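PDB 3I57: mucus binding protein, which probably mediates adhesion of a gut lactobacillus to mucus as part of a cell-wall-anchored surface protein, and in this type 2 repeat also binds immunoglobulins. Local coordinates for residues Q2-Q7 with E57-D62; V6-G11 with R18-D23; I30-A35 with D51-G56; E36-F41 with Y69-K74; S86-K91 with T130-W135. One frame throughout, in Å; residues are numbered along the deposited sequence.

Interaction 1: residues Q2-Q7 with E57-D62; sequences QKVHVQ and EKFDND. With CA (calcium ion), chain C.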
# COMPACT_ATOMS: atom_id res chain seq x y z
N GLN A 2 24.41 -36.43 -17.18
CA GLN A 2 23.65 -35.29 -17.72
C GLN A 2 23.30 -34.36 -16.56
O GLN A 2 23.24 -34.80 -15.42
CB GLN A 2 22.37 -35.79 -18.37
CG GLN A 2 22.61 -36.79 -19.51
CD GLN A 2 23.53 -36.23 -20.56
OE1 GLN A 2 23.63 -35.00 -20.72
NE2 GLN A 2 24.23 -37.11 -21.29
N LYS A 3 23.03 -33.09 -16.87
CA LYS A 3 22.73 -32.12 -15.81
C LYS A 3 21.44 -31.42 -16.10
O LYS A 3 21.13 -31.11 -17.26
CB LYS A 3 23.84 -31.07 -15.68
CG LYS A 3 25.17 -31.59 -15.19
CD LYS A 3 26.21 -30.45 -15.18
CE LYS A 3 27.21 -30.63 -14.04
NZ LYS A 3 26.55 -30.72 -12.68
N VAL A 4 20.70 -31.14 -15.04
CA VAL A 4 19.42 -30.49 -15.14
C VAL A 4 19.45 -29.33 -14.13
O VAL A 4 20.04 -29.46 -13.05
CB VAL A 4 18.27 -31.46 -14.75
CG1 VAL A 4 16.98 -30.68 -14.59
CG2 VAL A 4 18.11 -32.51 -15.79
N HIS A 5 18.81 -28.22 -14.48
CA HIS A 5 18.78 -27.07 -13.57
C HIS A 5 17.36 -26.61 -13.46
O HIS A 5 16.75 -26.28 -14.46
CB HIS A 5 19.65 -25.93 -14.15
CG HIS A 5 21.00 -26.39 -14.60
ND1 HIS A 5 22.02 -26.66 -13.71
CD2 HIS A 5 21.49 -26.65 -15.83
CE1 HIS A 5 23.09 -27.06 -14.38
NE2 HIS A 5 22.79 -27.06 -15.67
N VAL A 6 16.83 -26.54 -12.25
CA VAL A 6 15.45 -26.08 -12.10
C VAL A 6 15.48 -24.72 -11.46
O VAL A 6 16.02 -24.55 -10.38
CB VAL A 6 14.64 -27.04 -11.22
CG1 VAL A 6 13.20 -26.54 -11.12
CG2 VAL A 6 14.70 -28.45 -11.78
N GLN A 7 14.91 -23.73 -12.15
CA GLN A 7 15.12 -22.34 -11.74
C GLN A 7 13.82 -21.77 -11.22
O GLN A 7 12.83 -21.73 -11.94
CB GLN A 7 15.65 -21.51 -12.93
CG GLN A 7 17.02 -22.05 -13.40
CD GLN A 7 17.42 -21.55 -14.78
OE1 GLN A 7 18.56 -21.09 -15.02
NE2 GLN A 7 16.49 -21.63 -15.69
N GLU A 57 9.71 -36.08 -16.93
CA GLU A 57 10.85 -35.71 -17.79
C GLU A 57 12.06 -36.62 -17.50
O GLU A 57 12.33 -36.91 -16.33
CB GLU A 57 11.23 -34.25 -17.51
CG GLU A 57 12.22 -33.62 -18.49
CD GLU A 57 11.56 -33.17 -19.77
OE1 GLU A 57 10.44 -33.64 -20.03
OE2 GLU A 57 12.15 -32.34 -20.49
N LYS A 58 12.76 -37.06 -18.55
CA LYS A 58 14.03 -37.79 -18.46
C LYS A 58 15.27 -36.93 -18.74
O LYS A 58 15.20 -35.94 -19.48
CB LYS A 58 14.07 -38.93 -19.50
CG LYS A 58 12.99 -39.97 -19.35
CD LYS A 58 12.98 -40.99 -20.52
CE LYS A 58 13.35 -40.38 -21.87
NZ LYS A 58 13.05 -41.31 -23.02
N PHE A 59 16.42 -37.36 -18.22
CA PHE A 59 17.69 -36.78 -18.62
C PHE A 59 17.91 -37.10 -20.11
O PHE A 59 17.66 -38.23 -20.55
CB PHE A 59 18.87 -37.35 -17.79
CG PHE A 59 18.86 -36.94 -16.33
CD1 PHE A 59 19.45 -35.74 -15.93
CD2 PHE A 59 18.27 -37.75 -15.37
CE1 PHE A 59 19.44 -35.35 -14.59
CE2 PHE A 59 18.27 -37.38 -14.02
CZ PHE A 59 18.86 -36.17 -13.64
N ASP A 60 18.38 -36.10 -20.87
CA ASP A 60 18.61 -36.25 -22.33
C ASP A 60 19.84 -37.07 -22.69
O ASP A 60 20.49 -37.64 -21.84
CB ASP A 60 18.70 -34.89 -23.02
CG ASP A 60 19.89 -34.06 -22.57
OD1 ASP A 60 20.95 -34.58 -22.16
OD2 ASP A 60 19.75 -32.82 -22.65
N ASN A 61 20.14 -37.13 -23.98
CA ASN A 61 21.32 -37.83 -24.46
C ASN A 61 22.20 -36.83 -25.19
O ASN A 61 22.70 -37.12 -26.29
CB ASN A 61 20.89 -38.95 -25.42
CG ASN A 61 22.06 -39.79 -25.93
OD1 ASN A 61 23.07 -39.93 -25.24
ND2 ASN A 61 21.93 -40.34 -27.14
N ASP A 62 22.35 -35.65 -24.60
CA ASP A 62 23.08 -34.54 -25.21
C ASP A 62 24.09 -33.99 -24.21
O ASP A 62 23.73 -33.24 -23.30
CB ASP A 62 22.09 -33.45 -25.66
CG ASP A 62 22.77 -32.26 -26.30
OD1 ASP A 62 24.00 -32.15 -26.19
OD2 ASP A 62 22.05 -31.43 -26.91
CA CA C . 22.52 -32.92 -21.44
O HOH W 1 24.12 -32.17 -19.67
O HOH W 2 21.01 -32.62 -19.63
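Val-4 CG2 and Gln-2 CB both approach the Phe-59 ring obliquely, 3.4 Å from its CE1 and 3.8 Å from its CD1. Beyond CB, the Gln-2 chain bends at chi2 (-55°), carrying its amide past the ring to the calcium ion, where its plane stands 69° from the Asp-60 carboxylate. Gln-2 OE1 binds the calcium at 2.5 Å and Asp-60 OD1 at 2.4 Å; the backbone oxygen Asp-62 O, two waters and Asn-65 O complete the shell. The amide nitrogen, Gln-2 NE2, is held by Asp-63 and Thr-26, which fixes the rotation that turns OE1 to the metal. Asp-60 OD1 also accepts from Asp-62 N, which comes from above the carboxylate plane. The waters are steadied by strand backbone: one accepts from Lys-3 N, the other donates to Lys-3 O. Aromatic packing and metal thus join the first strand to the 57-62 loop, in a calcium site built on an Asx turn at the end of a beta-grasp domain.

Interaction 2: residues V6-G11 with R18-D23; sequences VQYIDG and RQDDLD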
# COMPACT_ATOMS: atom_id res chain seq x y z
N VAL A 6 16.83 -26.54 -12.25
CA VAL A 6 15.45 -26.08 -12.10
C VAL A 6 15.48 -24.72 -11.46
O VAL A 6 16.02 -24.55 -10.38
CB VAL A 6 14.64 -27.04 -11.22
CG1 VAL A 6 13.20 -26.54 -11.12
CG2 VAL A 6 14.70 -28.45 -11.78
N GLN A 7 14.91 -23.73 -12.15
CA GLN A 7 15.12 -22.34 -11.74
C GLN A 7 13.82 -21.77 -11.22
O GLN A 7 12.83 -21.73 -11.94
CB GLN A 7 15.65 -21.51 -12.93
CG GLN A 7 17.02 -22.05 -13.40
CD GLN A 7 17.42 -21.55 -14.78
OE1 GLN A 7 18.56 -21.09 -15.02
NE2 GLN A 7 16.49 -21.63 -15.69
N TYR A 8 13.83 -21.31 -9.98
CA TYR A 8 12.66 -20.70 -9.35
C TYR A 8 12.71 -19.18 -9.56
O TYR A 8 13.68 -18.52 -9.17
CB TYR A 8 12.60 -21.09 -7.87
CG TYR A 8 12.28 -22.54 -7.69
CD1 TYR A 8 13.29 -23.49 -7.79
CD2 TYR A 8 10.98 -22.98 -7.53
CE1 TYR A 8 13.03 -24.82 -7.69
CE2 TYR A 8 10.69 -24.34 -7.42
CZ TYR A 8 11.73 -25.26 -7.51
OH TYR A 8 11.50 -26.61 -7.40
N ILE A 9 11.68 -18.63 -10.20
CA ILE A 9 11.74 -17.25 -10.72
C ILE A 9 10.61 -16.37 -10.19
O ILE A 9 9.47 -16.82 -10.17
CB ILE A 9 11.59 -17.25 -12.26
CG1 ILE A 9 12.69 -18.09 -12.93
CG2 ILE A 9 11.64 -15.81 -12.80
CD1 ILE A 9 14.02 -17.75 -12.42
N ASP A 10 10.92 -15.13 -9.81
CA ASP A 10 9.87 -14.11 -9.57
C ASP A 10 9.60 -13.44 -10.91
O ASP A 10 10.44 -12.69 -11.43
CB ASP A 10 10.30 -13.07 -8.54
CG ASP A 10 9.26 -11.95 -8.34
OD1 ASP A 10 8.41 -11.74 -9.21
OD2 ASP A 10 9.31 -11.29 -7.29
N GLY A 11 8.45 -13.78 -11.49
CA GLY A 11 8.11 -13.30 -12.82
C GLY A 11 7.59 -11.88 -12.84
O GLY A 11 7.34 -11.32 -13.92
N ARG A 18 16.19 -19.00 -6.75
CA ARG A 18 16.99 -20.17 -6.37
C ARG A 18 17.14 -21.06 -7.59
O ARG A 18 16.29 -21.06 -8.48
CB ARG A 18 16.26 -20.96 -5.28
CG ARG A 18 17.09 -22.02 -4.52
CD ARG A 18 16.18 -22.74 -3.49
NE ARG A 18 15.47 -23.91 -4.03
CZ ARG A 18 14.45 -24.51 -3.41
NH1 ARG A 18 13.97 -24.01 -2.26
NH2 ARG A 18 13.88 -25.60 -3.93
N GLN A 19 18.24 -21.80 -7.65
CA GLN A 19 18.39 -22.83 -8.68
C GLN A 19 18.80 -24.14 -8.05
O GLN A 19 19.72 -24.16 -7.20
CB GLN A 19 19.47 -22.44 -9.69
CG GLN A 19 19.71 -23.52 -10.77
CD GLN A 19 20.63 -23.01 -11.85
OE1 GLN A 19 20.35 -21.97 -12.47
NE2 GLN A 19 21.74 -23.73 -12.10
N ASP A 20 18.13 -25.21 -8.45
CA ASP A 20 18.45 -26.55 -7.94
C ASP A 20 19.06 -27.30 -9.10
O ASP A 20 18.45 -27.38 -10.17
CB ASP A 20 17.16 -27.30 -7.53
CG ASP A 20 16.46 -26.69 -6.31
OD1 ASP A 20 17.02 -25.76 -5.70
OD2 ASP A 20 15.36 -27.16 -5.94
N ASP A 21 20.25 -27.87 -8.86
CA ASP A 21 20.96 -28.70 -9.83
C ASP A 21 20.74 -30.18 -9.54
O ASP A 21 20.68 -30.59 -8.37
CB ASP A 21 22.46 -28.40 -9.78
CG ASP A 21 22.82 -27.10 -10.42
OD1 ASP A 21 21.92 -26.41 -10.96
OD2 ASP A 21 24.02 -26.76 -10.41
N LEU A 22 20.60 -30.98 -10.61
CA LEU A 22 20.51 -32.44 -10.50
C LEU A 22 21.41 -33.03 -11.58
O LEU A 22 21.54 -32.44 -12.63
CB LEU A 22 19.07 -32.92 -10.75
CG LEU A 22 17.96 -31.94 -10.35
CD1 LEU A 22 16.66 -32.23 -11.09
CD2 LEU A 22 17.74 -32.05 -8.87
N ASP A 23 22.02 -34.18 -11.31
CA ASP A 23 22.75 -34.92 -12.33
C ASP A 23 22.13 -36.30 -12.42
O ASP A 23 21.64 -36.83 -11.41
CB ASP A 23 24.23 -35.05 -11.96
CG ASP A 23 24.91 -33.68 -11.83
OD1 ASP A 23 25.95 -33.46 -12.46
OD2 ASP A 23 24.38 -32.84 -11.08
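Val-6 to Tyr-8 pair antiparallel with Arg-18 to Asp-20, the strand segments running at 169° with axes 4.8 Å apart. This is the N-terminal beta hairpin of the beta-grasp domain. Val-6 and Asp-20 form a hydrogen-bonded pair, N to O both ways, and Tyr-8 N donates to Arg-18 O in the next such pair; Gln-7 and Gln-19 make the non-hydrogen-bonded pair between them. On the face carrying Val-6 and Tyr-8, Arg-18 lies alongside the tyrosine, its CZ 4.9 Å from the ring centroid and over the face, a cation-pi contact. A bend at chi3 (88°) turns the Arg-18 guanidinium side-on to Asp-20 in a salt bridge, NE to OD1 and NH2 to OD2, each 2.9 Å. Asp-20 OD2 and Tyr-8 OH also share the hydroxyl of Tyr-32, which ties the hairpin to the loop before the helix. With an alanine in place of Asp-20, the guanidinium would probably lose its mate and become free to swing off the tyrosine face, and Tyr-32 OH would lose one partner. On the opposite face, Gln-19 NE2 donates to the syn lone pair of Asp-21 OD1 at 2.9 Å.

Interaction 3: residues I30-A35 with D51-G56; sequences IPYSTA and DNFPAG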
# COMPACT_ATOMS: atom_id res chain seq x y z
N ILE A 30 14.01 -38.03 -14.36
CA ILE A 30 14.69 -37.05 -13.45
C ILE A 30 14.01 -37.16 -12.08
O ILE A 30 12.83 -36.95 -11.99
CB ILE A 30 14.61 -35.59 -13.98
CG1 ILE A 30 15.36 -35.42 -15.32
CG2 ILE A 30 15.17 -34.62 -12.90
CD1 ILE A 30 14.88 -34.22 -16.16
N PRO A 31 14.76 -37.55 -11.02
CA PRO A 31 14.12 -37.82 -9.74
C PRO A 31 13.91 -36.54 -8.97
O PRO A 31 14.62 -36.28 -7.99
CB PRO A 31 15.11 -38.76 -9.03
CG PRO A 31 16.43 -38.40 -9.62
CD PRO A 31 16.18 -37.95 -11.03
N TYR A 32 12.96 -35.74 -9.45
CA TYR A 32 12.72 -34.42 -8.87
C TYR A 32 11.24 -34.10 -9.00
O TYR A 32 10.58 -34.46 -9.99
CB TYR A 32 13.52 -33.37 -9.65
CG TYR A 32 13.53 -31.97 -9.08
CD1 TYR A 32 14.48 -31.59 -8.13
CD2 TYR A 32 12.62 -31.01 -9.52
CE1 TYR A 32 14.52 -30.31 -7.61
CE2 TYR A 32 12.64 -29.74 -9.01
CZ TYR A 32 13.59 -29.38 -8.07
OH TYR A 32 13.57 -28.10 -7.59
N SER A 33 10.77 -33.38 -7.99
CA SER A 33 9.45 -32.75 -8.03
C SER A 33 9.59 -31.29 -7.61
O SER A 33 10.38 -30.95 -6.73
CB SER A 33 8.50 -33.43 -7.06
OG SER A 33 7.41 -32.59 -6.73
N THR A 34 8.81 -30.44 -8.24
CA THR A 34 8.80 -29.02 -7.91
C THR A 34 7.94 -28.75 -6.68
O THR A 34 7.82 -27.60 -6.26
CB THR A 34 8.22 -28.21 -9.06
OG1 THR A 34 6.93 -28.77 -9.40
CG2 THR A 34 9.20 -28.23 -10.30
N ALA A 35 7.35 -29.80 -6.10
CA ALA A 35 6.37 -29.58 -5.02
C ALA A 35 6.92 -28.87 -3.78
O ALA A 35 6.29 -27.91 -3.29
CB ALA A 35 5.65 -30.90 -4.61
N ASP A 51 4.64 -23.61 -13.92
CA ASP A 51 5.67 -24.62 -13.65
C ASP A 51 6.02 -25.29 -14.97
O ASP A 51 5.21 -26.04 -15.54
CB ASP A 51 5.11 -25.63 -12.64
CG ASP A 51 6.06 -26.80 -12.34
OD1 ASP A 51 7.13 -26.94 -12.98
OD2 ASP A 51 5.69 -27.59 -11.45
N ASN A 52 7.23 -25.03 -15.45
CA ASN A 52 7.70 -25.53 -16.75
C ASN A 52 8.50 -26.82 -16.65
O ASN A 52 9.03 -27.30 -17.65
CB ASN A 52 8.57 -24.46 -17.43
CG ASN A 52 7.77 -23.26 -17.86
OD1 ASN A 52 8.15 -22.10 -17.59
ND2 ASN A 52 6.64 -23.50 -18.51
N PHE A 53 8.57 -27.40 -15.47
CA PHE A 53 9.23 -28.70 -15.30
C PHE A 53 8.24 -29.81 -15.68
O PHE A 53 7.23 -29.98 -15.01
CB PHE A 53 9.66 -28.92 -13.85
CG PHE A 53 10.48 -30.18 -13.65
CD1 PHE A 53 11.78 -30.26 -14.13
CD2 PHE A 53 9.96 -31.28 -12.97
CE1 PHE A 53 12.53 -31.43 -13.96
CE2 PHE A 53 10.71 -32.45 -12.79
CZ PHE A 53 11.98 -32.53 -13.28
N PRO A 54 8.51 -30.55 -16.76
CA PRO A 54 7.51 -31.48 -17.23
C PRO A 54 7.41 -32.74 -16.37
O PRO A 54 8.43 -33.30 -16.01
CB PRO A 54 8.00 -31.85 -18.63
CG PRO A 54 9.00 -30.84 -18.99
CD PRO A 54 9.64 -30.45 -17.69
N ALA A 55 6.19 -33.20 -16.11
CA ALA A 55 5.96 -34.46 -15.40
C ALA A 55 6.73 -35.59 -16.05
O ALA A 55 6.62 -35.80 -17.26
CB ALA A 55 4.44 -34.78 -15.40
N GLY A 56 7.52 -36.32 -15.27
CA GLY A 56 8.15 -37.53 -15.79
C GLY A 56 9.23 -37.31 -16.83
O GLY A 56 9.62 -38.26 -17.54
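Two loops of the beta-grasp domain meet here, the one leading into its helix and the one leaving strand 46-51, with Phe-53 between them. The edge of the Tyr-32 ring points at one face of Phe-53, a T-shaped pair with centroids 5.5 Å apart and planes at 72°; Tyr-32 CD2 makes the approach, toward the rim. At the edge of the Phe-53 ring, in its plane, Ile-30 CG2 lies 3.8 Å from CZ. Beside the ring's root, Thr-34 CG2 packs 3.6 Å from Phe-53 CB. Tyr-69, from the neighbouring strand, adds another edge-to-face contact to Phe-53, while the Tyr-32 hydroxyl reaches Asp-20 and Tyr-8 of the hairpin. A capping bond, Ala-35 N to Ser-33 OG, ties the helix start. Asp-51 serves both loops: its OD1 accepts from Phe-53 N, an Asx turn, and its OD2 accepts from Thr-34 OG1. Set between backbone N and carbonyl carbon (chi1 53°), Thr-34 OG1 meets Asp-51 OD2 on the syn side, tilted out of the carboxylate plane, at 2.7 Å.

Interaction 4: residues E36-F41 with Y69-K74; sequences EGIKKF and YTVIFK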
# COMPACT_ATOMS: atom_id res chain seq x y z
N GLU A 36 8.05 -29.31 -3.26
CA GLU A 36 8.61 -28.63 -2.10
C GLU A 36 9.02 -27.19 -2.40
O GLU A 36 8.82 -26.31 -1.58
CB GLU A 36 9.80 -29.41 -1.51
CG GLU A 36 9.32 -30.61 -0.68
CD GLU A 36 10.45 -31.58 -0.36
OE1 GLU A 36 11.61 -31.30 -0.72
OE2 GLU A 36 10.16 -32.63 0.25
N GLY A 37 9.61 -26.96 -3.56
CA GLY A 37 10.07 -25.61 -3.88
C GLY A 37 8.88 -24.68 -4.04
O GLY A 37 8.88 -23.54 -3.57
N ILE A 38 7.84 -25.17 -4.71
CA ILE A 38 6.61 -24.37 -4.83
C ILE A 38 6.03 -24.06 -3.45
O ILE A 38 5.71 -22.91 -3.13
CB ILE A 38 5.58 -25.04 -5.76
CG1 ILE A 38 6.06 -24.96 -7.22
CG2 ILE A 38 4.20 -24.39 -5.62
CD1 ILE A 38 5.35 -26.00 -8.17
N LYS A 39 5.91 -25.08 -2.60
CA LYS A 39 5.43 -24.85 -1.23
C LYS A 39 6.23 -23.78 -0.48
O LYS A 39 5.65 -22.89 0.19
CB LYS A 39 5.43 -26.16 -0.46
CG LYS A 39 4.89 -26.07 0.95
CD LYS A 39 4.80 -27.51 1.51
CE LYS A 39 4.68 -27.55 3.04
NZ LYS A 39 3.28 -27.40 3.52
N LYS A 40 7.56 -23.86 -0.57
CA LYS A 40 8.44 -22.91 0.09
C LYS A 40 8.18 -21.47 -0.38
O LYS A 40 7.95 -20.57 0.44
CB LYS A 40 9.90 -23.31 -0.11
CG LYS A 40 10.95 -22.40 0.58
CD LYS A 40 11.24 -21.14 -0.24
CE LYS A 40 12.32 -20.25 0.42
NZ LYS A 40 11.94 -19.90 1.83
N PHE A 41 8.20 -21.25 -1.68
CA PHE A 41 7.97 -19.89 -2.17
C PHE A 41 6.54 -19.38 -1.90
O PHE A 41 6.35 -18.20 -1.57
CB PHE A 41 8.44 -19.74 -3.62
CG PHE A 41 9.94 -19.84 -3.75
CD1 PHE A 41 10.74 -18.84 -3.20
CD2 PHE A 41 10.53 -20.93 -4.32
CE1 PHE A 41 12.11 -18.93 -3.27
CE2 PHE A 41 11.92 -21.04 -4.37
CZ PHE A 41 12.70 -20.04 -3.86
N TYR A 69 14.76 -25.82 -16.61
CA TYR A 69 13.31 -25.68 -16.49
C TYR A 69 13.01 -24.62 -15.46
O TYR A 69 13.55 -24.67 -14.35
CB TYR A 69 12.69 -26.99 -16.01
CG TYR A 69 13.05 -28.12 -16.91
CD1 TYR A 69 12.40 -28.29 -18.13
CD2 TYR A 69 14.09 -28.99 -16.59
CE1 TYR A 69 12.75 -29.31 -18.98
CE2 TYR A 69 14.43 -30.03 -17.43
CZ TYR A 69 13.76 -30.18 -18.62
OH TYR A 69 14.10 -31.22 -19.47
N THR A 70 12.14 -23.68 -15.82
CA THR A 70 11.76 -22.61 -14.89
C THR A 70 10.45 -22.90 -14.14
O THR A 70 9.55 -23.61 -14.63
CB THR A 70 11.66 -21.25 -15.61
OG1 THR A 70 10.71 -21.34 -16.68
CG2 THR A 70 13.02 -20.82 -16.20
N VAL A 71 10.37 -22.40 -12.90
CA VAL A 71 9.14 -22.43 -12.14
C VAL A 71 8.88 -20.98 -11.81
O VAL A 71 9.65 -20.34 -11.09
CB VAL A 71 9.28 -23.26 -10.81
CG1 VAL A 71 7.96 -23.26 -10.06
CG2 VAL A 71 9.65 -24.71 -11.10
N ILE A 72 7.81 -20.44 -12.36
CA ILE A 72 7.67 -18.99 -12.37
C ILE A 72 6.53 -18.64 -11.42
O ILE A 72 5.47 -19.25 -11.47
CB ILE A 72 7.37 -18.44 -13.80
CG1 ILE A 72 8.55 -18.70 -14.74
CG2 ILE A 72 7.12 -16.91 -13.77
CD1 ILE A 72 8.24 -18.44 -16.23
N PHE A 73 6.77 -17.64 -10.57
CA PHE A 73 5.75 -17.18 -9.64
C PHE A 73 5.36 -15.73 -9.88
O PHE A 73 6.14 -14.94 -10.41
CB PHE A 73 6.29 -17.24 -8.21
CG PHE A 73 6.71 -18.60 -7.78
CD1 PHE A 73 5.84 -19.41 -7.07
CD2 PHE A 73 7.96 -19.08 -8.10
CE1 PHE A 73 6.24 -20.69 -6.66
CE2 PHE A 73 8.36 -20.38 -7.71
CZ PHE A 73 7.49 -21.16 -7.00
N LYS A 74 4.15 -15.37 -9.44
CA LYS A 74 3.80 -13.97 -9.28
C LYS A 74 3.66 -13.68 -7.79
O LYS A 74 3.82 -14.58 -6.95
CB LYS A 74 2.51 -13.64 -10.04
CG LYS A 74 2.60 -13.86 -11.53
CD LYS A 74 1.23 -13.56 -12.19
CE LYS A 74 1.38 -13.26 -13.68
NZ LYS A 74 2.45 -12.26 -13.90
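Phe-73 leans from strand 69-74 toward helix 36-41, which runs across that strand segment at -24° with axes 10.4 Å apart, packed on the sheet of the beta-grasp domain. From its CB the side chain turns so that CG lies anti to the carbonyl carbon (chi1 -59°), sending the ring up to the helix. CB, CG and the near ring carbons stay on the strand side, and contact begins at the far end. Phe-73 CE1 meets Phe-41 CB at 3.9 Å, Phe-73 CE2 meets Phe-41 CD2 at 4.1 Å, and the tip, Phe-73 CZ, has Phe-41 CB at 3.8 Å. Phe-41 CB stands over one face of the ring, a CH-pi contact, while Ile-38 CA lies at the edge in the ring plane, 4.0 Å from Phe-73 CZ. The Phe-41 and Phe-73 rings themselves are oblique, with planes at 54°. Tyr-8 also packs against both, joining the first strand to this core. With an alanine here, Phe-41 CB would probably lose the ring face beneath it and a gap would open beside Ile-38 CA. One turn before Phe-41, Ile-38 CG1 touches Val-71 CG1 at 3.8 Å, the two side chains crossing at about a right angle.

Interaction 5: residues S86-K91 with T130-W135; sequences SADGTK and TGIVAW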
# COMPACT_ATOMS: atom_id res chain seq x y z
N SER A 86 1.39 -1.46 6.44
CA SER A 86 2.18 -1.68 5.25
C SER A 86 3.66 -1.55 5.56
O SER A 86 4.10 -0.66 6.30
CB SER A 86 1.79 -0.67 4.17
OG SER A 86 2.60 -0.82 3.00
N ALA A 87 4.43 -2.45 4.97
CA ALA A 87 5.84 -2.53 5.25
C ALA A 87 6.60 -1.26 4.85
O ALA A 87 7.70 -1.02 5.36
CB ALA A 87 6.43 -3.78 4.54
N ASP A 88 6.05 -0.46 3.94
CA ASP A 88 6.68 0.81 3.57
C ASP A 88 6.18 1.98 4.42
O ASP A 88 6.46 3.14 4.11
CB ASP A 88 6.54 1.11 2.07
CG ASP A 88 5.11 1.37 1.64
OD1 ASP A 88 4.18 1.21 2.49
OD2 ASP A 88 4.91 1.72 0.45
N GLY A 89 5.43 1.66 5.48
CA GLY A 89 4.91 2.65 6.45
C GLY A 89 3.77 3.55 5.97
O GLY A 89 3.34 4.45 6.69
N THR A 90 3.26 3.31 4.77
CA THR A 90 2.10 4.10 4.29
C THR A 90 0.85 3.63 5.00
O THR A 90 0.80 2.50 5.48
CB THR A 90 1.92 4.02 2.77
OG1 THR A 90 1.81 2.64 2.37
CG2 THR A 90 3.12 4.63 2.06
N LYS A 91 -0.17 4.49 5.07
CA LYS A 91 -1.37 4.16 5.81
C LYS A 91 -2.60 4.26 4.95
O LYS A 91 -2.61 4.96 3.92
CB LYS A 91 -1.54 5.09 7.01
CG LYS A 91 -0.56 4.83 8.12
CD LYS A 91 -0.77 5.81 9.25
CE LYS A 91 0.42 5.82 10.18
NZ LYS A 91 0.68 4.51 10.83
N THR A 130 6.14 -8.73 -0.54
CA THR A 130 6.84 -7.55 -0.04
C THR A 130 6.28 -7.02 1.30
O THR A 130 6.98 -6.28 2.00
CB THR A 130 6.82 -6.42 -1.06
OG1 THR A 130 5.46 -6.00 -1.26
CG2 THR A 130 7.41 -6.89 -2.41
N GLY A 131 5.06 -7.39 1.66
CA GLY A 131 4.40 -6.77 2.83
C GLY A 131 3.87 -5.35 2.63
O GLY A 131 3.33 -4.74 3.55
N ILE A 132 3.98 -4.86 1.41
CA ILE A 132 3.57 -3.49 1.07
C ILE A 132 2.14 -3.46 0.56
O ILE A 132 1.73 -4.28 -0.29
CB ILE A 132 4.50 -2.89 -0.00
CG1 ILE A 132 5.96 -2.95 0.47
CG2 ILE A 132 4.05 -1.44 -0.42
CD1 ILE A 132 7.00 -2.54 -0.63
N VAL A 133 1.36 -2.51 1.08
CA VAL A 133 0.02 -2.31 0.56
C VAL A 133 0.06 -1.25 -0.53
O VAL A 133 0.58 -0.16 -0.32
CB VAL A 133 -0.92 -1.78 1.67
CG1 VAL A 133 -2.30 -1.50 1.10
CG2 VAL A 133 -1.04 -2.82 2.81
N ALA A 134 -0.50 -1.58 -1.70
CA ALA A 134 -0.80 -0.59 -2.71
C ALA A 134 -2.15 0.01 -2.37
O ALA A 134 -3.19 -0.63 -2.54
CB ALA A 134 -0.85 -1.24 -4.10
N TRP A 135 -2.13 1.26 -1.90
CA TRP A 135 -3.37 1.90 -1.46
C TRP A 135 -4.16 2.44 -2.64
O TRP A 135 -3.58 3.03 -3.53
CB TRP A 135 -3.07 3.04 -0.47
CG TRP A 135 -2.49 2.50 0.82
CD1 TRP A 135 -1.18 2.60 1.25
CD2 TRP A 135 -3.19 1.75 1.82
NE1 TRP A 135 -1.04 1.96 2.45
CE2 TRP A 135 -2.25 1.42 2.82
CE3 TRP A 135 -4.52 1.32 1.96
CZ2 TRP A 135 -2.60 0.71 3.96
CZ3 TRP A 135 -4.87 0.61 3.09
CH2 TRP A 135 -3.91 0.30 4.07
O HOH W 3 2.51 1.84 -0.41
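Asp-88 OD1 accepts three hydrogen bonds: from Thr-90 OG1, from Thr-90 N in an Asx turn, and from the Ser-86 OG that itself accepts from Val-133 N across the contact. It thereby pulls together the type I beta turn from Ser-86 to Gly-89, which leans on the approach to strand 133-135 in the Muc B2-like part of the chain. Ser-86 OG, anti to its own N (chi1 177°), hands its proton to Asp-88 and takes that of Val-133 N at 2.8 Å in a nearly straight bond (170°). Ala-87 N donates to Gly-131 O from above the carbonyl plane. A CB at Gly-131 would be tight against Ala-87 CB and jammed against the preceding carbonyl. Asp-88 OD2 lies 3.4 Å from Ile-132 CG2, and a water bridges OD2, Thr-90 OG1 and Val-133 O. The Trp-135 indole has Lys-91 C over one face and Val-133 CG1 over the other. At its edge, Trp-135 NE1 makes a weak bond to Thr-90 OG1, 2.9 Å long and bent to 127°.

In the fold
Interactions 1 to 4 crowd into the N-terminal mucin-binding domain, with centres 8 to 18 Å apart, whereas interaction 5 lies in the Muc B2-like part, its centre 24 Å from that of interaction 4 and 41 Å from that of interaction 1. Strand 2-10 serves interactions 1 and 2 and pairs in parallel with strand 67-80 of interaction 4. Along the chain, interactions 1 and 2 start together, interaction 2 closes before interaction 3 opens, interaction 3 lies within the span of interaction 1, and interaction 4 alternates with interactions 1 and 3. Hairpin, helix and loops thus interlock around one beta-grasp core with calcium at its far end; interaction 5 belongs to a later part of the elongated repeat.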